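Local coordinates for insecticidal crystal protein Cry7Cal (Bacillus thuringiensis, PDB 5ZI1) that is an insecticidal toxin active against the locust Locusta migratoria manilensis, probably through receptor binding and membrane pore formation as in other delta endotoxins, at residues I18-T23 against L44-P49; Q252-P257 against I447-W452; A303-P308 against S341-T346; A482-I487 against P495-V500; I522-R527 against L562-D567. All blocks are in the same frame, centred on the assembly; numbering follows the deposited sequence.

The five contacts sample all three domains of the toxin portion, one piece of a longer protein. Contact 1 joins two helices of the N-terminal domain and is buried, apolar and without hydrogen bonds across it. Contacts 2 and 3 belong to the middle domain. Contact 2 is buried and mixes strand pairing with a side-chain hydrogen bond from tryptophan to threonine and a bound water. Contact 3 lies at the surface, about 22 Å away between centres, and pairs an edge strand through a bulge. Contacts 4 and 5, both partly buried, are antiparallel pairs in one C-terminal sheet. In contact 4 Glu485 and Lys498 share a face with two isoleucines; in contact 5 aliphatic residues and Met564 oppose Arg525 and Thr563.

Contact 1 of 5, residues I18-T23 against L44-P49; sequences ISIIRT and LRLLWP
Leu46 meets helix 13-26 with both of its methyl groups. Its CD1 lies 3.7 Å from Thr23 OG1 and 4.3 Å from Ile20 CG1. Its CD2 turns to the neighbouring position, 4.2 Å from Ser19 CB. One leucine therefore rests on three residues of the facing helix. Beside it, Ile20 and Leu47 cross at about a right angle, with Ile20 CD1 3.7 Å from Leu47 CD2. Ile20 sets CG1 beside its backbone N (chi1 -65°), and the extended second torsion carries CD1 out to this methyl. No hydrogen bond links the two segments.

The next shell fixes the polar atoms. Thr23 OG1 donates to Ser19 O one turn back, at 2.6 Å, from above the carbonyl plane. Thr23 N also donates to Ser19 O, at 2.8 Å, so this oxygen takes two bonds. The threonine hydroxyl can thus face a leucine methyl and still be paired. Ser19 OG is hydrogen-bonded to Phe15 O within the same helix.

Further out, Gln146 of helix 141-165 touches both Ile20 and Leu47, and Leu150 adds to the packing on Leu47. Helical geometry ends at Trp48, so the contact uses the last turn of helix 33-47. Such apolar side-chain packing between helices is typical of the helical bundle of the delta endotoxin N-terminal domain.

Contact 2 of 5, residues Q252-P257 against I447-W452; sequences QIFTDP and IPVLGW
Thr255 places OG1 between its backbone N and carbonyl carbon (chi1 44°), while Trp452 sets CG beside its backbone N (chi1 -52°). These torsions bring Trp452 NE1 to Thr255 OG1 at 3.1 Å. The bond is nearly straight, 166° at the hydrogen, and the hydroxyl lies in the indole plane. A water also grips Thr255 OG1. It donates to Asp256 O at 2.6 Å and accepts from Leu450 N at 3.2 Å, so it links segment 252-257 to Leu450 beyond the Thr255 N to Leu450 O bond.

Ile253 and Trp452 form a hydrogen-bonded antiparallel pair, with Trp452 N to Ile253 O at 2.8 Å. Gly451 CA packs over one face of the Phe254 ring, 3.7 Å from its centroid, in a CH-pi contact. Val449 CG1 touches Phe254 CD2 at 3.9 Å.

The contact belongs to a three-stranded sheet of the middle domain. Strand 448-454 runs between strands 252-254 and 430-437. Helix 208-227 of the N-terminal domain covers Ile253 and Pro257, and its Arg217 and Arg220 form salt bridges with Asp256.

Contact 3 of 5, residues A303-P308 against S341-T346; sequences ARVVEP and STLSHT
Ala303 faces both Thr342 and Leu343 in a classic beta bulge. It lies where edge strand 343-348 joins strand 294-306 in a four-stranded antiparallel sheet of the middle domain. Ala303 O accepts from Thr342 N at 3.1 Å and, weakly, from Leu343 N at 3.0 Å. In return, Ala303 N donates to Leu343 O at 3.0 Å, from well above the carbonyl plane.

The Leu343 side chain reaches over to the neighbouring strand, crossing Val305 at a slant. Its CB lies 3.5 Å from Ala303 O, with the CB of Ala303 on the same face of the sheet. CG still borders that oxygen. With chi1 at -50°, CG sits beside the backbone N, and CD1 extends to Val305 CG2 at 4.0 Å. The leucine also touches Ala313 on the next strand.

Ser341 packs its CB against the Ala303 backbone, while its hydroxyl bonds to Ser338 O. Beyond the bulge, direct backbone pairing gives way to a water, which accepts from Val305 N at 2.9 Å and lies 2.6 Å from Thr342 OG1.

Contact 4 of 5, residues A482-I487 against P495-V500; sequences AGVEII and PILKIV
Glu485 and Lys498 form the hydrogen-bonded pair in the middle of an antiparallel ladder. Lys498 N donates to Glu485 O at 2.8 Å, almost straight at 170°, and Glu485 N donates to Lys498 O at 2.9 Å. Ile487 and Ile496 make a second such pair. At the other end, Val500 N bonds to Gly483 O at 2.9 Å. Gly483 has positive phi (74°), a conformation that favours glycine, just before the strand begins.

Apolar contacts occupy both faces. Ile486 and Leu497 lie side by side, with Ile486 CG1 3.7 Å from Leu497 CD2. Val484 touches the other methyl of the same leucine. On the opposite face, Ile487 CG1 meets Ile496 CG1 at 3.7 Å, and Ile487 crosses the aliphatic part of Lys498.

The charged ends do not form a salt bridge. Glu485 OE1 and Lys498 NZ are 4.4 Å apart. The lysine bends beyond CG, which puts its CE 3.5 Å from Glu485 OE1. A water donates to this carboxylate oxygen and accepts weakly from Lys498 NZ.

Strand 589-599 pairs with the edge of strand 496-500 that faces away from strand 484-487. The whole is a beta hairpin that forms part of a sheet of the delta endotoxin C-terminal domain, a beta sandwich.

Contact 5 of 5, residues I522-R527 against L562-D567; sequences IKVRVR and LTMGND
Val524 and Met564 pair in the antiparallel ladder of strands 521-530 and 560-571, part of the C-terminal beta sandwich. Met564 N donates to Val524 O at 2.7 Å, nearly straight at 170°. Val524 N returns a bond to Met564 O at 2.9 Å. Val526 and Leu562 repeat this two-bond pattern, with Arg525 and Thr563 as the non-hydrogen-bonded pair between them.

On the face of the valines, Met564 bends at its last torsion (chi3 -68°). This turns CE back to the facing strand. It lies 3.6 Å from Val524 CG1 and 3.6 Å from Val526 CG2, so one methyl meets two alternate residues of that strand.

The other face is more polar. The aliphatic stem of Arg525 passes Thr563, with CG 3.7 Å from Thr563 OG1. Its guanidinium leads away from the contact. There it forms a salt bridge with Glu596 and a cation-pi contact with Tyr241. Lys523 CD touches Thr563 CG2 at 3.7 Å, and its NZ makes a weak hydrogen bond to Asn566 OD1. Gly565, with positive phi, lies where the regular pairing of strand 560-571 breaks off, and the CG of Lys523 rests 3.4 Å from Gly565 O.

Strand 589-599 pairs with the other edge of strand 521-530. Phe538 of strand 534-538, in the second sheet, touches Val524 and Met564, while Met536 of that strand touches Val526 and Leu562.

Contact 1 of 5, residues I18-T23 against L44-P49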
# COMPACT_ATOMS: atom_id res chain seq x y z
N ILE A 18 8.36 6.53 -1.64
CA ILE A 18 7.01 6.98 -1.98
C ILE A 18 6.98 7.51 -3.40
O ILE A 18 6.08 7.18 -4.19
CB ILE A 18 6.54 8.04 -0.97
CG1 ILE A 18 6.43 7.44 0.44
CG2 ILE A 18 5.21 8.59 -1.40
CD1 ILE A 18 5.05 6.94 0.78
N SER A 19 7.98 8.33 -3.77
CA SER A 19 8.01 8.92 -5.10
C SER A 19 8.13 7.85 -6.18
O SER A 19 7.43 7.92 -7.20
CB SER A 19 9.16 9.92 -5.19
OG SER A 19 9.15 10.79 -4.06
N ILE A 20 9.00 6.85 -5.98
CA ILE A 20 9.15 5.78 -6.96
C ILE A 20 7.81 5.12 -7.23
O ILE A 20 7.38 5.00 -8.38
CB ILE A 20 10.18 4.74 -6.50
CG1 ILE A 20 11.57 5.36 -6.41
CG2 ILE A 20 10.14 3.51 -7.45
CD1 ILE A 20 12.45 4.68 -5.40
N ILE A 21 7.14 4.68 -6.16
CA ILE A 21 5.84 4.03 -6.30
C ILE A 21 4.90 4.92 -7.09
O ILE A 21 4.30 4.50 -8.09
CB ILE A 21 5.25 3.72 -4.92
CG1 ILE A 21 6.19 2.81 -4.13
CG2 ILE A 21 3.83 3.15 -5.03
CD1 ILE A 21 6.14 1.40 -4.52
N ARG A 22 4.79 6.18 -6.66
CA ARG A 22 3.88 7.12 -7.29
C ARG A 22 4.20 7.27 -8.77
O ARG A 22 3.30 7.28 -9.62
CB ARG A 22 3.99 8.47 -6.57
CG ARG A 22 3.14 9.57 -7.16
CD ARG A 22 3.74 10.91 -6.78
NE ARG A 22 4.86 11.21 -7.66
CZ ARG A 22 6.01 11.72 -7.25
NH1 ARG A 22 6.21 11.98 -5.96
NH2 ARG A 22 6.97 11.97 -8.14
N THR A 23 5.48 7.42 -9.10
CA THR A 23 5.88 7.52 -10.49
C THR A 23 5.39 6.33 -11.31
O THR A 23 4.83 6.51 -12.40
CB THR A 23 7.40 7.65 -10.57
OG1 THR A 23 7.81 8.66 -9.65
CG2 THR A 23 7.83 8.01 -11.98
N LEU A 44 15.67 6.90 -13.39
CA LEU A 44 17.09 6.80 -13.08
C LEU A 44 17.53 7.92 -12.15
O LEU A 44 18.38 7.68 -11.27
CB LEU A 44 17.94 6.78 -14.34
CG LEU A 44 17.67 5.66 -15.34
CD1 LEU A 44 17.48 6.24 -16.71
CD2 LEU A 44 18.81 4.68 -15.34
N ARG A 45 16.96 9.12 -12.27
CA ARG A 45 17.34 10.18 -11.33
C ARG A 45 16.88 9.85 -9.93
O ARG A 45 17.60 10.11 -8.96
CB ARG A 45 16.78 11.52 -11.80
CG ARG A 45 17.63 12.14 -12.89
CD ARG A 45 16.88 13.15 -13.71
NE ARG A 45 17.63 13.53 -14.91
CZ ARG A 45 17.19 14.38 -15.83
NH1 ARG A 45 15.98 14.93 -15.71
NH2 ARG A 45 17.94 14.67 -16.89
N LEU A 46 15.70 9.24 -9.79
CA LEU A 46 15.22 8.88 -8.45
C LEU A 46 16.08 7.79 -7.84
O LEU A 46 16.51 7.91 -6.68
CB LEU A 46 13.77 8.43 -8.49
CG LEU A 46 12.75 9.55 -8.50
CD1 LEU A 46 11.36 8.99 -8.72
CD2 LEU A 46 12.87 10.33 -7.18
N LEU A 47 16.34 6.71 -8.59
CA LEU A 47 17.00 5.54 -8.04
C LEU A 47 18.51 5.73 -7.94
O LEU A 47 19.15 5.13 -7.07
CB LEU A 47 16.67 4.30 -8.88
CG LEU A 47 15.28 3.67 -8.68
CD1 LEU A 47 14.98 2.57 -9.72
CD2 LEU A 47 15.18 3.11 -7.29
N TRP A 48 19.10 6.51 -8.83
CA TRP A 48 20.53 6.80 -8.80
C TRP A 48 20.73 8.31 -8.84
O TRP A 48 21.16 8.86 -9.87
CB TRP A 48 21.26 6.15 -9.97
CG TRP A 48 21.38 4.66 -9.92
CD1 TRP A 48 22.34 3.93 -9.30
CD2 TRP A 48 20.51 3.72 -10.57
NE1 TRP A 48 22.14 2.58 -9.52
CE2 TRP A 48 21.02 2.43 -10.29
CE3 TRP A 48 19.36 3.83 -11.35
CZ2 TRP A 48 20.41 1.27 -10.76
CZ3 TRP A 48 18.76 2.67 -11.82
CH2 TRP A 48 19.28 1.42 -11.53
N PRO A 49 20.42 9.02 -7.75
CA PRO A 49 20.63 10.47 -7.73
C PRO A 49 22.07 10.82 -8.03
O PRO A 49 23.00 10.23 -7.47
CB PRO A 49 20.24 10.88 -6.29
CG PRO A 49 19.44 9.74 -5.76
CD PRO A 49 19.94 8.50 -6.46

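Contact 2 of 5, residues Q252-P257 against I447-W452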
# COMPACT_ATOMS: atom_id res chain seq x y z
N GLN A 252 -3.91 -0.19 4.94
CA GLN A 252 -3.78 0.76 6.03
C GLN A 252 -2.52 0.45 6.83
O GLN A 252 -2.32 -0.69 7.26
CB GLN A 252 -5.02 0.71 6.94
CG GLN A 252 -5.00 1.64 8.18
CD GLN A 252 -6.31 1.54 8.95
OE1 GLN A 252 -7.13 2.46 8.91
NE2 GLN A 252 -6.52 0.42 9.63
N ILE A 253 -1.68 1.46 7.07
CA ILE A 253 -0.50 1.28 7.89
C ILE A 253 -0.52 2.25 9.07
O ILE A 253 -1.20 3.28 9.05
CB ILE A 253 0.79 1.45 7.09
CG1 ILE A 253 0.82 2.79 6.39
CG2 ILE A 253 0.96 0.27 6.10
CD1 ILE A 253 1.93 2.86 5.35
N PHE A 254 0.24 1.89 10.11
CA PHE A 254 0.23 2.62 11.38
C PHE A 254 1.60 3.18 11.71
O PHE A 254 2.60 2.47 11.61
CB PHE A 254 -0.25 1.72 12.52
CG PHE A 254 -1.74 1.47 12.49
CD1 PHE A 254 -2.28 0.54 11.58
CD2 PHE A 254 -2.60 2.20 13.31
CE1 PHE A 254 -3.64 0.30 11.53
CE2 PHE A 254 -3.97 1.98 13.27
CZ PHE A 254 -4.50 1.04 12.36
N THR A 255 1.62 4.46 12.08
CA THR A 255 2.81 5.13 12.58
C THR A 255 3.10 4.65 14.01
O THR A 255 2.27 3.99 14.64
CB THR A 255 2.64 6.65 12.54
OG1 THR A 255 1.35 7.03 13.03
CG2 THR A 255 2.82 7.20 11.11
N ASP A 256 4.29 4.97 14.51
CA ASP A 256 4.69 4.48 15.83
C ASP A 256 3.71 4.97 16.89
O ASP A 256 3.14 6.06 16.77
CB ASP A 256 6.10 4.93 16.19
CG ASP A 256 7.15 4.36 15.26
OD1 ASP A 256 6.81 3.43 14.48
OD2 ASP A 256 8.32 4.82 15.32
N PRO A 257 3.48 4.18 17.94
CA PRO A 257 2.54 4.62 18.98
C PRO A 257 2.98 5.94 19.60
O PRO A 257 4.18 6.22 19.71
CB PRO A 257 2.55 3.47 19.99
CG PRO A 257 2.95 2.22 19.12
CD PRO A 257 3.98 2.80 18.16
N ILE A 447 -2.46 5.25 25.20
CA ILE A 447 -1.38 5.37 24.21
C ILE A 447 -1.99 5.17 22.83
O ILE A 447 -2.21 4.02 22.42
CB ILE A 447 -0.27 4.35 24.46
CG1 ILE A 447 0.31 4.50 25.87
CG2 ILE A 447 0.85 4.52 23.46
CD1 ILE A 447 1.37 3.47 26.17
N PRO A 448 -2.27 6.23 22.08
CA PRO A 448 -2.95 6.07 20.79
C PRO A 448 -1.99 5.68 19.68
O PRO A 448 -0.77 5.87 19.77
CB PRO A 448 -3.53 7.47 20.53
CG PRO A 448 -2.91 8.38 21.61
CD PRO A 448 -1.85 7.62 22.30
N VAL A 449 -2.54 5.10 18.63
CA VAL A 449 -1.75 4.77 17.45
C VAL A 449 -2.53 5.24 16.23
O VAL A 449 -3.72 4.95 16.11
CB VAL A 449 -1.42 3.27 17.35
CG1 VAL A 449 -0.30 3.06 16.36
CG2 VAL A 449 -1.04 2.71 18.69
N LEU A 450 -1.85 5.95 15.33
CA LEU A 450 -2.51 6.56 14.19
C LEU A 450 -2.40 5.65 12.96
O LEU A 450 -1.33 5.09 12.68
CB LEU A 450 -1.90 7.95 13.92
CG LEU A 450 -1.96 9.00 15.06
CD1 LEU A 450 -1.43 10.34 14.61
CD2 LEU A 450 -3.37 9.18 15.64
N GLY A 451 -3.51 5.50 12.25
CA GLY A 451 -3.57 4.69 11.03
C GLY A 451 -3.81 5.59 9.83
O GLY A 451 -4.59 6.56 9.90
N TRP A 452 -3.13 5.25 8.73
CA TRP A 452 -3.10 6.04 7.50
C TRP A 452 -3.46 5.17 6.30
O TRP A 452 -3.10 3.99 6.23
CB TRP A 452 -1.69 6.61 7.29
CG TRP A 452 -1.17 7.36 8.48
CD1 TRP A 452 -0.61 6.83 9.59
CD2 TRP A 452 -1.21 8.78 8.68
NE1 TRP A 452 -0.28 7.83 10.48
CE2 TRP A 452 -0.63 9.03 9.94
CE3 TRP A 452 -1.66 9.85 7.91
CZ2 TRP A 452 -0.50 10.33 10.45
CZ3 TRP A 452 -1.52 11.14 8.42
CH2 TRP A 452 -0.95 11.37 9.68
O HOH W 1 1.12 7.12 15.53

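Contact 3 of 5, residues A303-P308 against S341-T346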
# COMPACT_ATOMS: atom_id res chain seq x y z
N ALA A 303 -10.82 13.07 28.11
CA ALA A 303 -9.62 13.11 28.93
C ALA A 303 -9.96 13.66 30.30
O ALA A 303 -10.98 14.33 30.50
CB ALA A 303 -8.53 13.95 28.25
N ARG A 304 -9.09 13.36 31.26
CA ARG A 304 -9.24 13.85 32.62
C ARG A 304 -7.87 14.25 33.13
O ARG A 304 -6.85 13.85 32.58
CB ARG A 304 -9.88 12.81 33.55
CG ARG A 304 -8.96 11.66 33.92
CD ARG A 304 -9.68 10.64 34.78
NE ARG A 304 -8.90 9.42 34.91
CZ ARG A 304 -8.20 9.08 35.98
NH1 ARG A 304 -7.51 7.95 35.98
NH2 ARG A 304 -8.18 9.87 37.05
N VAL A 305 -7.87 15.08 34.18
CA VAL A 305 -6.68 15.66 34.78
C VAL A 305 -6.31 14.85 36.01
O VAL A 305 -7.17 14.52 36.83
CB VAL A 305 -6.91 17.14 35.14
CG1 VAL A 305 -5.65 17.76 35.72
CG2 VAL A 305 -7.40 17.92 33.93
N VAL A 306 -5.03 14.55 36.16
CA VAL A 306 -4.52 13.88 37.34
C VAL A 306 -3.37 14.70 37.88
O VAL A 306 -2.71 15.44 37.14
CB VAL A 306 -4.07 12.43 37.06
CG1 VAL A 306 -5.26 11.58 36.63
CG2 VAL A 306 -2.98 12.42 36.01
N GLU A 307 -3.11 14.56 39.18
CA GLU A 307 -2.09 15.35 39.87
C GLU A 307 -1.30 14.46 40.84
O GLU A 307 -1.40 14.59 42.06
CB GLU A 307 -2.74 16.53 40.61
CG GLU A 307 -1.77 17.57 41.12
CD GLU A 307 -2.41 18.94 41.31
OE1 GLU A 307 -1.70 19.96 41.18
OE2 GLU A 307 -3.63 19.02 41.59
N PRO A 308 -0.48 13.53 40.30
CA PRO A 308 0.35 12.69 41.18
C PRO A 308 1.48 13.48 41.80
O PRO A 308 1.98 13.16 42.89
CB PRO A 308 0.91 11.62 40.22
CG PRO A 308 0.86 12.26 38.89
CD PRO A 308 -0.37 13.11 38.90
N SER A 341 -14.27 11.56 32.79
CA SER A 341 -13.66 12.56 31.94
C SER A 341 -14.29 13.92 32.21
O SER A 341 -15.50 14.03 32.44
CB SER A 341 -13.85 12.20 30.47
OG SER A 341 -15.23 12.26 30.14
N THR A 342 -13.46 14.96 32.17
CA THR A 342 -13.89 16.34 32.30
C THR A 342 -13.54 17.15 31.06
O THR A 342 -13.80 18.37 31.03
CB THR A 342 -13.24 17.00 33.53
OG1 THR A 342 -11.82 16.92 33.41
CG2 THR A 342 -13.65 16.28 34.81
N LEU A 343 -12.94 16.52 30.05
CA LEU A 343 -12.45 17.19 28.86
C LEU A 343 -12.83 16.37 27.65
O LEU A 343 -12.94 15.14 27.72
CB LEU A 343 -10.93 17.39 28.89
CG LEU A 343 -10.31 18.01 30.15
CD1 LEU A 343 -8.81 17.70 30.24
CD2 LEU A 343 -10.56 19.52 30.21
N SER A 344 -13.01 17.06 26.53
CA SER A 344 -13.56 16.47 25.32
C SER A 344 -13.17 17.32 24.13
O SER A 344 -13.23 18.55 24.20
CB SER A 344 -15.08 16.35 25.40
OG SER A 344 -15.62 15.90 24.17
N HIS A 345 -12.77 16.67 23.04
CA HIS A 345 -12.59 17.38 21.78
C HIS A 345 -13.06 16.49 20.64
O HIS A 345 -12.82 15.28 20.64
CB HIS A 345 -11.14 17.80 21.56
CG HIS A 345 -10.97 18.79 20.44
ND1 HIS A 345 -10.92 18.41 19.11
CD2 HIS A 345 -10.86 20.14 20.46
CE1 HIS A 345 -10.77 19.49 18.36
NE2 HIS A 345 -10.73 20.55 19.15
N THR A 346 -13.74 17.10 19.69
CA THR A 346 -14.21 16.38 18.51
C THR A 346 -13.58 17.03 17.29
O THR A 346 -13.75 18.23 17.05
CB THR A 346 -15.73 16.39 18.43
OG1 THR A 346 -16.28 15.74 19.59
CG2 THR A 346 -16.20 15.63 17.20
O HOH W 2 -10.39 15.98 35.31

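Contact 4 of 5, residues A482-I487 against P495-V500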
# COMPACT_ATOMS: atom_id res chain seq x y z
N ALA A 482 -23.34 -13.30 5.19
CA ALA A 482 -22.63 -14.54 5.44
C ALA A 482 -21.95 -14.98 4.16
O ALA A 482 -22.30 -14.53 3.06
CB ALA A 482 -23.56 -15.64 5.96
N GLY A 483 -20.95 -15.84 4.31
CA GLY A 483 -20.22 -16.36 3.18
C GLY A 483 -19.26 -15.41 2.51
O GLY A 483 -18.61 -15.80 1.54
N VAL A 484 -19.15 -14.17 3.00
CA VAL A 484 -18.24 -13.17 2.45
C VAL A 484 -17.39 -12.62 3.58
O VAL A 484 -17.93 -12.01 4.51
CB VAL A 484 -18.99 -12.03 1.76
CG1 VAL A 484 -17.98 -11.09 1.12
CG2 VAL A 484 -19.98 -12.57 0.74
N GLU A 485 -16.08 -12.77 3.46
CA GLU A 485 -15.13 -12.32 4.47
C GLU A 485 -14.07 -11.46 3.79
O GLU A 485 -13.84 -11.56 2.58
CB GLU A 485 -14.48 -13.50 5.18
CG GLU A 485 -13.94 -13.19 6.56
CD GLU A 485 -13.13 -14.33 7.16
OE1 GLU A 485 -13.14 -15.45 6.59
OE2 GLU A 485 -12.47 -14.11 8.22
N ILE A 486 -13.45 -10.59 4.56
CA ILE A 486 -12.38 -9.73 4.06
C ILE A 486 -11.11 -10.15 4.77
O ILE A 486 -11.10 -10.32 5.99
CB ILE A 486 -12.72 -8.25 4.29
CG1 ILE A 486 -14.07 -7.97 3.61
CG2 ILE A 486 -11.65 -7.32 3.72
CD1 ILE A 486 -14.56 -6.59 3.82
N ILE A 487 -10.06 -10.41 4.00
CA ILE A 487 -8.88 -11.09 4.51
C ILE A 487 -7.65 -10.35 3.99
O ILE A 487 -7.70 -9.61 3.01
CB ILE A 487 -8.81 -12.58 4.10
CG1 ILE A 487 -8.46 -12.71 2.62
CG2 ILE A 487 -10.13 -13.31 4.38
CD1 ILE A 487 -8.27 -14.13 2.20
N PRO A 495 -6.53 -5.44 1.10
CA PRO A 495 -7.26 -6.69 1.37
C PRO A 495 -8.13 -7.09 0.18
O PRO A 495 -8.31 -6.33 -0.78
CB PRO A 495 -8.09 -6.37 2.61
CG PRO A 495 -8.14 -4.89 2.68
CD PRO A 495 -6.92 -4.36 2.03
N ILE A 496 -8.66 -8.31 0.26
CA ILE A 496 -9.42 -8.93 -0.82
C ILE A 496 -10.65 -9.59 -0.22
O ILE A 496 -10.76 -9.76 0.99
CB ILE A 496 -8.57 -9.96 -1.61
CG1 ILE A 496 -8.16 -11.12 -0.71
CG2 ILE A 496 -7.36 -9.30 -2.25
CD1 ILE A 496 -7.35 -12.18 -1.42
N LEU A 497 -11.59 -9.96 -1.09
CA LEU A 497 -12.79 -10.67 -0.65
C LEU A 497 -12.60 -12.18 -0.74
O LEU A 497 -12.04 -12.69 -1.73
CB LEU A 497 -14.00 -10.27 -1.50
CG LEU A 497 -14.52 -8.84 -1.38
CD1 LEU A 497 -16.02 -8.78 -1.61
CD2 LEU A 497 -14.16 -8.24 -0.05
N LYS A 498 -13.08 -12.89 0.27
CA LYS A 498 -13.09 -14.35 0.29
C LYS A 498 -14.53 -14.83 0.37
O LYS A 498 -15.20 -14.67 1.40
CB LYS A 498 -12.29 -14.89 1.47
CG LYS A 498 -12.19 -16.39 1.49
CD LYS A 498 -11.36 -16.84 2.67
CE LYS A 498 -12.23 -17.33 3.81
NZ LYS A 498 -12.20 -18.83 3.91
N ILE A 499 -15.01 -15.45 -0.71
CA ILE A 499 -16.38 -15.96 -0.79
C ILE A 499 -16.35 -17.48 -0.67
O ILE A 499 -15.63 -18.15 -1.41
CB ILE A 499 -17.05 -15.52 -2.10
CG1 ILE A 499 -16.81 -14.04 -2.36
CG2 ILE A 499 -18.56 -15.82 -2.07
CD1 ILE A 499 -16.96 -13.67 -3.81
N VAL A 500 -17.14 -18.01 0.26
CA VAL A 500 -17.38 -19.44 0.39
C VAL A 500 -18.84 -19.70 0.01
O VAL A 500 -19.76 -19.23 0.69
CB VAL A 500 -17.08 -19.95 1.81
CG1 VAL A 500 -17.24 -21.44 1.87
CG2 VAL A 500 -15.66 -19.53 2.25
O HOH W 3 -14.23 -18.29 5.97

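Contact 5 of 5, residues I522-R527 against L562-D567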
# COMPACT_ATOMS: atom_id res chain seq x y z
N ILE A 522 -19.06 -0.52 -21.16
CA ILE A 522 -18.04 -1.17 -20.34
C ILE A 522 -17.91 -2.66 -20.67
O ILE A 522 -18.83 -3.30 -21.17
CB ILE A 522 -18.32 -1.00 -18.84
CG1 ILE A 522 -19.74 -1.53 -18.52
CG2 ILE A 522 -18.05 0.47 -18.38
CD1 ILE A 522 -20.08 -1.61 -17.03
N LYS A 523 -16.73 -3.19 -20.37
CA LYS A 523 -16.53 -4.59 -20.05
C LYS A 523 -16.05 -4.61 -18.60
O LYS A 523 -15.28 -3.73 -18.20
CB LYS A 523 -15.49 -5.21 -20.98
CG LYS A 523 -16.06 -5.85 -22.20
CD LYS A 523 -15.09 -6.84 -22.80
CE LYS A 523 -13.97 -6.10 -23.49
NZ LYS A 523 -13.16 -7.07 -24.27
N VAL A 524 -16.51 -5.58 -17.82
CA VAL A 524 -16.04 -5.77 -16.45
C VAL A 524 -15.15 -7.00 -16.41
O VAL A 524 -15.60 -8.12 -16.68
CB VAL A 524 -17.22 -5.90 -15.47
CG1 VAL A 524 -16.75 -6.32 -14.08
CG2 VAL A 524 -17.98 -4.60 -15.38
N ARG A 525 -13.88 -6.80 -16.06
CA ARG A 525 -12.92 -7.87 -15.89
C ARG A 525 -12.60 -7.99 -14.40
O ARG A 525 -12.07 -7.05 -13.80
CB ARG A 525 -11.66 -7.61 -16.70
CG ARG A 525 -10.66 -8.75 -16.71
CD ARG A 525 -9.59 -8.48 -17.74
NE ARG A 525 -8.75 -7.36 -17.36
CZ ARG A 525 -7.83 -6.80 -18.15
NH1 ARG A 525 -7.64 -7.24 -19.37
NH2 ARG A 525 -7.09 -5.79 -17.71
N VAL A 526 -12.93 -9.13 -13.83
CA VAL A 526 -12.61 -9.43 -12.44
C VAL A 526 -11.27 -10.17 -12.38
O VAL A 526 -11.02 -11.09 -13.17
CB VAL A 526 -13.72 -10.26 -11.80
CG1 VAL A 526 -13.32 -10.67 -10.41
CG2 VAL A 526 -15.02 -9.46 -11.80
N ARG A 527 -10.40 -9.75 -11.47
CA ARG A 527 -9.18 -10.47 -11.15
C ARG A 527 -9.49 -11.31 -9.92
O ARG A 527 -9.71 -10.76 -8.83
CB ARG A 527 -8.03 -9.50 -10.92
CG ARG A 527 -6.75 -10.15 -10.43
CD ARG A 527 -5.59 -9.18 -10.53
NE ARG A 527 -4.32 -9.89 -10.58
CZ ARG A 527 -3.62 -10.28 -9.52
NH1 ARG A 527 -4.08 -10.05 -8.29
NH2 ARG A 527 -2.47 -10.93 -9.68
N LEU A 562 -11.31 -12.86 -15.56
CA LEU A 562 -12.63 -13.31 -15.98
C LEU A 562 -13.36 -12.09 -16.51
O LEU A 562 -13.61 -11.15 -15.76
CB LEU A 562 -13.38 -13.92 -14.80
CG LEU A 562 -14.85 -14.28 -14.96
CD1 LEU A 562 -15.16 -15.20 -13.89
CD2 LEU A 562 -15.80 -13.07 -14.78
N THR A 563 -13.74 -12.13 -17.78
CA THR A 563 -14.32 -10.97 -18.43
C THR A 563 -15.82 -11.14 -18.62
O THR A 563 -16.28 -12.17 -19.12
CB THR A 563 -13.62 -10.73 -19.77
OG1 THR A 563 -12.22 -10.61 -19.52
CG2 THR A 563 -14.14 -9.47 -20.44
N MET A 564 -16.58 -10.13 -18.20
CA MET A 564 -18.01 -10.09 -18.42
C MET A 564 -18.32 -8.95 -19.37
O MET A 564 -17.83 -7.83 -19.19
CB MET A 564 -18.76 -9.92 -17.10
CG MET A 564 -18.70 -11.14 -16.22
SD MET A 564 -19.20 -10.80 -14.53
CE MET A 564 -17.83 -9.75 -14.08
N GLY A 565 -19.15 -9.23 -20.37
CA GLY A 565 -19.40 -8.28 -21.43
C GLY A 565 -18.70 -8.60 -22.73
O GLY A 565 -18.60 -7.72 -23.59
N ASN A 566 -18.21 -9.83 -22.90
CA ASN A 566 -17.66 -10.23 -24.19
C ASN A 566 -18.77 -10.55 -25.19
O ASN A 566 -18.59 -10.31 -26.40
CB ASN A 566 -16.73 -11.44 -24.02
CG ASN A 566 -15.33 -11.04 -23.58
OD1 ASN A 566 -14.87 -9.93 -23.86
ND2 ASN A 566 -14.64 -11.96 -22.92
N ASP A 567 -19.91 -11.07 -24.73
CA ASP A 567 -21.05 -11.28 -25.62
C ASP A 567 -21.62 -9.94 -26.10
O ASP A 567 -21.67 -9.68 -27.31
CB ASP A 567 -22.13 -12.13 -24.93
CG ASP A 567 -21.61 -13.52 -24.50
OD1 ASP A 567 -20.52 -13.93 -24.96
OD2 ASP A 567 -22.31 -14.21 -23.72